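Local structure of chintase (Rhizomucor miehei, 5YUQ) at residues P233-V238 / L352-D357; R288-E293 / L324-A329. The protein probably hydrolyses the beta-1,4-glycosidic bonds of chitin as a family 18 glycoside hydrolase with an active-site tunnel. All blocks are in the same frame, centred on the assembly; numbering follows the deposited sequence.

Interaction 1. Residues P233-V238 / L352-D357; sequences PFYGRV and LEMDDD
At the carboxyl-terminal rim of the family 18 (β/α)8 barrel, F234, at the break in strand 228-240, and Y235, where the strand resumes, pack against M354 and D355, in the loop that follows strand 346-350. These two neighbouring strands are the seventh and eighth of the barrel, and the contact illustrates how residues at the ends of adjacent barrel strands pack together. The chains come closest at F234 and M354, whose CB atoms sit 3.6 Å apart. M354 CB also lies 3.3 Å from F234 O, so the methionine starts out against backbone as well as side chain. Extended beyond CG, with chi2 at 176°, the thioether then runs alongside Y235 in the same direction. M354 SD is 3.7 Å from Y235 CB. An oblique Met-aromatic contact results, with M354 SD 4.9 Å from the centroid of the Y235 ring. M354 CE also reaches Y235 CD1 at 3.9 Å. Y235 OH hydrogen-bonds D182 OD1, the same oxygen that R237 NH2 meets in a salt bridge, which puts it on the end of the barrel where family 18 enzymes have their active site. Elsewhere in the contact D355 leans on the F234 ring, its carboxylate plane turned 64° from that of the ring. Backbone N-H groups hold this carboxylate, OD1 accepting from L361 and OD2 from L362 of helix 360-363, while D356 N reaches OD1 from above the carboxylate plane. D355 OD2 lies 3.7 Å from F234 CE2, and D355 CB is 3.8 Å from F234 CD2.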
ATOM      1  N   PRO A 233       5.762  -0.145  -4.700  1.00 13.46           N
ATOM      2  CA  PRO A 233       5.523   1.283  -4.914  1.00 13.29           C
ATOM      3  C   PRO A 233       6.001   1.762  -6.279  1.00 13.22           C
ATOM      4  O   PRO A 233       7.009   1.262  -6.792  1.00 14.13           O
ATOM      5  CB  PRO A 233       6.380   1.923  -3.821  1.00 13.31           C
ATOM      6  CG  PRO A 233       7.567   1.004  -3.731  1.00 12.69           C
ATOM      7  CD  PRO A 233       7.029  -0.395  -3.988  1.00 13.03           C
ATOM      8  N   PHE A 234       5.281   2.717  -6.863  1.00 12.83           N
ATOM      9  CA  PHE A 234       5.753   3.403  -8.071  1.00 10.75           C
ATOM     10  C   PHE A 234       6.287   4.783  -7.695  1.00 11.89           C
ATOM     11  O   PHE A 234       6.265   5.721  -8.498  1.00 12.71           O
ATOM     12  CB  PHE A 234       4.636   3.533  -9.111  1.00 13.36           C
ATOM     13  CG  PHE A 234       4.441   2.306  -9.977  1.00 13.43           C
ATOM     14  CD1 PHE A 234       4.967   1.071  -9.617  1.00 12.93           C
ATOM     15  CD2 PHE A 234       3.734   2.400 -11.167  1.00 11.50           C
ATOM     16  CE1 PHE A 234       4.777  -0.055 -10.439  1.00 12.73           C
ATOM     17  CE2 PHE A 234       3.544   1.290 -11.984  1.00 12.77           C
ATOM     18  CZ  PHE A 234       4.059   0.061 -11.615  1.00 14.33           C
ATOM     19  N   TYR A 235       6.779   4.888  -6.463  1.00 12.72           N
ATOM     20  CA  TYR A 235       7.341   6.122  -5.930  1.00 12.30           C
ATOM     21  C   TYR A 235       8.467   5.759  -4.982  1.00 13.52           C
ATOM     22  O   TYR A 235       8.597   4.599  -4.571  1.00 14.16           O
ATOM     23  CB  TYR A 235       6.272   6.897  -5.146  1.00 13.19           C
ATOM     24  CG  TYR A 235       5.779   6.155  -3.911  1.00 12.42           C
ATOM     25  CD1 TYR A 235       4.793   5.178  -4.008  1.00 13.21           C
ATOM     26  CD2 TYR A 235       6.304   6.427  -2.659  1.00 14.35           C
ATOM     27  CE1 TYR A 235       4.354   4.494  -2.901  1.00 14.10           C
ATOM     28  CE2 TYR A 235       5.871   5.743  -1.534  1.00 15.39           C
ATOM     29  CZ  TYR A 235       4.892   4.781  -1.665  1.00 14.89           C
ATOM     30  OH  TYR A 235       4.430   4.078  -0.570  1.00 18.41           O
ATOM     31  N   GLY A 236       9.266   6.759  -4.626  1.00 12.68           N
ATOM     32  CA  GLY A 236      10.261   6.614  -3.589  1.00 13.97           C
ATOM     33  C   GLY A 236      10.025   7.662  -2.520  1.00 15.05           C
ATOM     34  O   GLY A 236       9.043   8.407  -2.581  1.00 13.08           O
ATOM     35  N   ARG A 237      10.913   7.721  -1.540  1.00 12.28           N
ATOM     36  CA  ARG A 237      10.790   8.718  -0.476  1.00 15.23           C
ATOM     37  C   ARG A 237      12.130   9.361  -0.197  1.00 16.14           C
ATOM     38  O   ARG A 237      13.160   8.684  -0.198  1.00 15.45           O
ATOM     39  CB  ARG A 237      10.249   8.083   0.806  1.00 16.64           C
ATOM     40  CG  ARG A 237      10.360   8.983   2.036  1.00 19.95           C
ATOM     41  CD  ARG A 237       9.474   8.507   3.191  1.00 21.77           C
ATOM     42  NE  ARG A 237       8.068   8.512   2.797  1.00 22.56           N
ATOM     43  CZ  ARG A 237       7.416   7.444   2.365  1.00 19.09           C
ATOM     44  NH1 ARG A 237       8.034   6.269   2.304  1.00 22.62           N
ATOM     45  NH2 ARG A 237       6.146   7.545   2.010  1.00 24.09           N
ATOM     46  N   VAL A 238      12.122  10.673   0.024  1.00 15.12           N
ATOM     47  CA  VAL A 238      13.329  11.352   0.460  1.00 12.50           C
ATOM     48  C   VAL A 238      13.388  11.481   1.979  1.00 14.93           C
ATOM     49  O   VAL A 238      12.366  11.653   2.645  1.00 16.09           O
ATOM     50  CB  VAL A 238      13.503  12.747  -0.198  1.00 17.06           C
ATOM     51  CG1 VAL A 238      13.759  12.598  -1.690  1.00 17.40           C
ATOM     52  CG2 VAL A 238      12.296  13.635   0.072  1.00 15.83           C
ATOM     53  N   LEU A 352      -0.949   3.649 -10.093  1.00 13.85           N
ATOM     54  CA  LEU A 352      -0.724   3.564 -11.534  1.00 13.18           C
ATOM     55  C   LEU A 352      -0.322   4.870 -12.205  1.00 13.76           C
ATOM     56  O   LEU A 352       0.466   4.865 -13.154  1.00 15.96           O
ATOM     57  CB  LEU A 352      -1.970   2.972 -12.207  1.00 14.29           C
ATOM     58  CG  LEU A 352      -1.818   2.599 -13.677  1.00 14.52           C
ATOM     59  CD1 LEU A 352      -0.655   1.642 -13.863  1.00 17.23           C
ATOM     60  CD2 LEU A 352      -3.108   1.977 -14.192  1.00 14.99           C
ATOM     61  N   GLU A 353      -0.841   5.989 -11.714  1.00 13.25           N
ATOM     62  CA  GLU A 353      -0.593   7.262 -12.384  1.00 12.93           C
ATOM     63  C   GLU A 353       0.851   7.724 -12.198  1.00 15.55           C
ATOM     64  O   GLU A 353       1.295   8.660 -12.853  1.00 15.66           O
ATOM     65  CB  GLU A 353      -1.592   8.326 -11.908  1.00 14.33           C
ATOM     66  CG  GLU A 353      -1.181   9.093 -10.656  1.00 15.50           C
ATOM     67  CD  GLU A 353      -1.236   8.277  -9.382  1.00 15.38           C
ATOM     68  OE1 GLU A 353      -1.757   7.135  -9.380  1.00 15.28           O
ATOM     69  OE2 GLU A 353      -0.762   8.793  -8.347  1.00 16.04           O
ATOM     70  N   MET A 354       1.566   7.044 -11.335  1.00 14.10           N
ATOM     71  CA  MET A 354       2.939   7.405 -11.017  1.00 13.34           C
ATOM     72  C   MET A 354       3.983   6.929 -12.015  1.00 14.62           C
ATOM     73  O   MET A 354       5.064   7.384 -12.002  1.00 13.64           O
ATOM     74  CB  MET A 354       3.360   6.915  -9.605  1.00 12.05           C
ATOM     75  CG  MET A 354       2.471   7.404  -8.515  1.00 14.83           C
ATOM     76  SD  MET A 354       3.104   6.592  -6.966  1.00 13.69           S
ATOM     77  CE  MET A 354       2.079   7.430  -5.723  1.00 15.43           C
ATOM     78  N   ASP A 355       3.583   5.987 -12.858  1.00 15.21           N
ATOM     79  CA  ASP A 355       4.490   5.442 -13.858  1.00 13.22           C
ATOM     80  C   ASP A 355       4.737   6.486 -14.937  1.00 17.71           C
ATOM     81  O   ASP A 355       3.953   7.431 -15.090  1.00 14.54           O
ATOM     82  CB  ASP A 355       3.890   4.181 -14.485  1.00 15.47           C
ATOM     83  CG  ASP A 355       4.947   3.230 -15.008  1.00 14.78           C
ATOM     84  OD1 ASP A 355       6.153   3.575 -15.014  1.00 14.65           O
ATOM     85  OD2 ASP A 355       4.568   2.130 -15.424  1.00 15.64           O
ATOM     86  N   ASP A 356       5.829   6.328 -15.674  1.00 13.10           N
ATOM     87  CA  ASP A 356       6.091   7.232 -16.795  1.00 12.90           C
ATOM     88  C   ASP A 356       5.254   6.856 -18.020  1.00 14.52           C
ATOM     89  O   ASP A 356       4.507   5.874 -18.008  1.00 18.21           O
ATOM     90  CB  ASP A 356       7.594   7.298 -17.111  1.00 16.54           C
ATOM     91  CG  ASP A 356       8.183   5.955 -17.504  1.00 14.91           C
ATOM     92  OD1 ASP A 356       7.467   5.128 -18.118  1.00 15.87           O
ATOM     93  OD2 ASP A 356       9.384   5.736 -17.228  1.00 15.39           O
ATOM     94  N   ASP A 357       5.366   7.649 -19.078  1.00 18.47           N
ATOM     95  CA  ASP A 357       4.553   7.420 -20.262  1.00 20.32           C
ATOM     96  C   ASP A 357       4.972   6.159 -21.015  1.00 20.69           C
ATOM     97  O   ASP A 357       4.233   5.648 -21.853  1.00 23.73           O
ATOM     98  CB  ASP A 357       4.633   8.641 -21.179  1.00 22.20           C
ATOM     99  CG  ASP A 357       3.900   9.844 -20.620  1.00 29.77           C
ATOM    100  OD1 ASP A 357       3.095   9.680 -19.680  1.00 30.68           O
ATOM    101  OD2 ASP A 357       4.116  10.957 -21.144  1.00 34.23           O
TER

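Interaction 2. Residues R288-E293 / L324-A329; sequences RTIAQE and LSFDDA
This is a small, wholly apolar helix-to-strand contact, in which I290 of helix 287-292 reaches L324 near the end of strand 322-325 and F326 just past it. Both segments fall between the seventh and eighth barrel strands, a position consistent with the insertion domain found in many family 18 chitinases. On the helix side I290 alone makes the contact. CG1 of I290 stands anti to its carbonyl carbon (chi1 -59°) and chi2 is extended at 177°, which carries CD1 out to 3.6 Å from F326 CB. I290 CD1 thus meets CB and the start of the ring, and I290 CG2 follows further along the same CD2-CE2 side, 3.9 Å from F326 CE2; the approach to the ring is oblique. L324 adds a looser touch, its CD2 lying 4.1 Å from I290 CD1. The F326 ring has L324 O at its edge and in its plane. I295 touches both I290 and L324, and P313 of strand 312-317 packs on F326. Beyond the phenylalanine the chain turns into helix 329-341, with D328 as its N-cap, while W302 of strand 302-307 and V238 of strand 228-240 both touch L324.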
ATOM      1  N   ARG A 288       7.588   9.243 -12.086  1.00 15.31           N
ATOM      2  CA  ARG A 288       7.605  10.178 -13.225  1.00 18.03           C
ATOM      3  C   ARG A 288       8.700  11.238 -12.990  1.00 17.05           C
ATOM      4  O   ARG A 288       9.376  11.578 -13.920  1.00 17.64           O
ATOM      5  CB  ARG A 288       6.302  10.879 -13.484  1.00 20.40           C
ATOM      6  CG  ARG A 288       5.187   9.969 -13.942  1.00 22.16           C
ATOM      7  CD  ARG A 288       3.827  10.614 -14.100  1.00 20.29           C
ATOM      8  NE  ARG A 288       3.777  11.503 -15.263  1.00 21.82           N
ATOM      9  CZ  ARG A 288       3.606  11.087 -16.502  1.00 27.50           C
ATOM     10  NH1 ARG A 288       3.423   9.810 -16.811  1.00 20.06           N
ATOM     11  NH2 ARG A 288       3.583  11.969 -17.455  1.00 26.31           N
ATOM     12  N   THR A 289       8.789  11.747 -11.758  1.00 17.37           N
ATOM     13  CA  THR A 289       9.783  12.759 -11.414  1.00 15.30           C
ATOM     14  C   THR A 289      11.195  12.190 -11.449  1.00 16.88           C
ATOM     15  O   THR A 289      12.115  12.819 -11.974  1.00 16.26           O
ATOM     16  CB  THR A 289       9.523  13.331 -10.020  1.00 15.91           C
ATOM     17  OG1 THR A 289       8.153  13.747  -9.923  1.00 17.54           O
ATOM     18  CG2 THR A 289      10.441  14.518  -9.755  1.00 17.10           C
ATOM     19  N   ILE A 290      11.366  11.001 -10.879  1.00 16.27           N
ATOM     20  CA  ILE A 290      12.659  10.326 -10.886  1.00 14.34           C
ATOM     21  C   ILE A 290      13.164  10.156 -12.322  1.00 15.85           C
ATOM     22  O   ILE A 290      14.334  10.420 -12.621  1.00 17.07           O
ATOM     23  CB  ILE A 290      12.557   8.960 -10.180  1.00 14.66           C
ATOM     24  CG1 ILE A 290      12.081   9.163  -8.733  1.00 15.04           C
ATOM     25  CG2 ILE A 290      13.892   8.235 -10.193  1.00 15.21           C
ATOM     26  CD1 ILE A 290      11.864   7.862  -7.949  1.00 13.88           C
ATOM     27  N   ALA A 291      12.265   9.755 -13.215  1.00 13.76           N
ATOM     28  CA  ALA A 291      12.616   9.545 -14.617  1.00 15.60           C
ATOM     29  C   ALA A 291      12.914  10.871 -15.303  1.00 18.53           C
ATOM     30  O   ALA A 291      13.943  11.015 -15.974  1.00 19.66           O
ATOM     31  CB  ALA A 291      11.496   8.812 -15.329  1.00 17.09           C
ATOM     32  N   GLN A 292      12.024  11.845 -15.124  1.00 15.72           N
ATOM     33  CA  GLN A 292      12.173  13.141 -15.794  1.00 17.57           C
ATOM     34  C   GLN A 292      13.440  13.875 -15.368  1.00 20.22           C
ATOM     35  O   GLN A 292      14.048  14.586 -16.175  1.00 20.71           O
ATOM     36  CB  GLN A 292      10.947  14.027 -15.534  1.00 23.02           C
ATOM     37  CG  GLN A 292       9.679  13.609 -16.278  1.00 36.67           C
ATOM     38  CD  GLN A 292       8.413  14.205 -15.669  1.00 43.09           C
ATOM     39  OE1 GLN A 292       8.458  14.871 -14.628  1.00 42.12           O
ATOM     40  NE2 GLN A 292       7.276  13.962 -16.316  1.00 35.36           N
ATOM     41  N   GLU A 293      13.844  13.701 -14.110  1.00 17.27           N
ATOM     42  CA  GLU A 293      15.012  14.399 -13.583  1.00 16.93           C
ATOM     43  C   GLU A 293      16.315  13.675 -13.887  1.00 18.97           C
ATOM     44  O   GLU A 293      17.399  14.197 -13.624  1.00 19.57           O
ATOM     45  CB  GLU A 293      14.877  14.619 -12.074  1.00 19.07           C
ATOM     46  CG  GLU A 293      13.798  15.615 -11.708  1.00 18.33           C
ATOM     47  CD  GLU A 293      13.714  15.853 -10.219  1.00 22.25           C
ATOM     48  OE1 GLU A 293      14.343  15.087  -9.455  1.00 30.16           O
ATOM     49  OE2 GLU A 293      13.019  16.809  -9.813  1.00 30.74           O
ATOM     50  N   LEU A 324      17.217   9.665  -1.411  1.00 12.94           N
ATOM     51  CA  LEU A 324      15.996   9.145  -2.010  1.00 13.29           C
ATOM     52  C   LEU A 324      16.106   7.647  -2.056  1.00 12.19           C
ATOM     53  O   LEU A 324      17.009   7.114  -2.698  1.00 13.51           O
ATOM     54  CB  LEU A 324      15.837   9.669  -3.446  1.00 14.10           C
ATOM     55  CG  LEU A 324      14.730   9.043  -4.305  1.00 13.31           C
ATOM     56  CD1 LEU A 324      13.371   9.426  -3.783  1.00 15.29           C
ATOM     57  CD2 LEU A 324      14.890   9.466  -5.769  1.00 15.93           C
ATOM     58  N   SER A 325      15.199   6.956  -1.367  1.00 12.18           N
ATOM     59  CA  SER A 325      15.080   5.519  -1.544  1.00 13.30           C
ATOM     60  C   SER A 325      13.946   5.314  -2.522  1.00 13.78           C
ATOM     61  O   SER A 325      12.865   5.869  -2.335  1.00 12.96           O
ATOM     62  CB  SER A 325      14.746   4.819  -0.232  1.00 14.07           C
ATOM     63  OG  SER A 325      14.384   3.468  -0.507  1.00 12.56           O
ATOM     64  N   PHE A 326      14.178   4.525  -3.562  1.00 12.21           N
ATOM     65  CA  PHE A 326      13.141   4.332  -4.572  1.00 13.73           C
ATOM     66  C   PHE A 326      13.128   2.931  -5.149  1.00 13.35           C
ATOM     67  O   PHE A 326      13.847   2.057  -4.670  1.00 12.80           O
ATOM     68  CB  PHE A 326      13.209   5.409  -5.677  1.00 13.38           C
ATOM     69  CG  PHE A 326      14.473   5.395  -6.519  1.00 10.78           C
ATOM     70  CD1 PHE A 326      15.689   5.818  -5.995  1.00 11.82           C
ATOM     71  CD2 PHE A 326      14.418   5.019  -7.866  1.00 12.79           C
ATOM     72  CE1 PHE A 326      16.842   5.833  -6.784  1.00 13.72           C
ATOM     73  CE2 PHE A 326      15.564   5.032  -8.658  1.00 14.48           C
ATOM     74  CZ  PHE A 326      16.774   5.442  -8.122  1.00 13.28           C
ATOM     75  N   ASP A 327      12.277   2.716  -6.148  1.00 12.90           N
ATOM     76  CA  ASP A 327      12.267   1.461  -6.880  1.00 11.71           C
ATOM     77  C   ASP A 327      12.347   1.741  -8.359  1.00 14.00           C
ATOM     78  O   ASP A 327      11.766   2.710  -8.849  1.00 15.12           O
ATOM     79  CB  ASP A 327      11.021   0.649  -6.558  1.00 10.94           C
ATOM     80  CG  ASP A 327      11.215  -0.204  -5.338  1.00 11.57           C
ATOM     81  OD1 ASP A 327      11.720  -1.338  -5.491  1.00 14.84           O
ATOM     82  OD2 ASP A 327      10.907   0.267  -4.222  1.00 12.23           O
ATOM     83  N   ASP A 328      13.102   0.903  -9.061  1.00 12.41           N
ATOM     84  CA  ASP A 328      13.258   1.060 -10.501  1.00 13.41           C
ATOM     85  C   ASP A 328      12.927  -0.251 -11.195  1.00 13.26           C
ATOM     86  O   ASP A 328      12.370  -1.159 -10.579  1.00 13.30           O
ATOM     87  CB  ASP A 328      14.662   1.562 -10.864  1.00 13.94           C
ATOM     88  CG  ASP A 328      15.773   0.700 -10.288  1.00 14.92           C
ATOM     89  OD1 ASP A 328      15.497  -0.418  -9.818  1.00 13.77           O
ATOM     90  OD2 ASP A 328      16.952   1.138 -10.324  1.00 16.35           O
ATOM     91  N   ALA A 329      13.240  -0.360 -12.481  1.00 13.34           N
ATOM     92  CA  ALA A 329      12.876  -1.577 -13.192  1.00 13.64           C
ATOM     93  C   ALA A 329      13.572  -2.780 -12.578  1.00 15.12           C
ATOM     94  O   ALA A 329      12.960  -3.839 -12.431  1.00 13.82           O
ATOM     95  CB  ALA A 329      13.197  -1.459 -14.663  1.00 14.91           C
TER

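In the fold
Both segments of interaction 2 fall in the 113 residues that separate the two segments of interaction 1, and the centres of the contacts lie about 7 Å apart. Strands 228-240 and 322-325 run antiparallel as neighbours, joined where R237 N lies 2.8 Å from S325 O, a probable hydrogen bond. R288 makes the second bridge: its NH1 forms a salt bridge to D357 OD1 at 2.9 Å and also hydrogen-bonds D355 O. The probable insertion is thereby tied to the barrel end. Interaction 1, centred about 12 Å from the chain's centre against about 18 Å for interaction 2, is probably the nearer to the active site, since Y235 and R237 both meet D182.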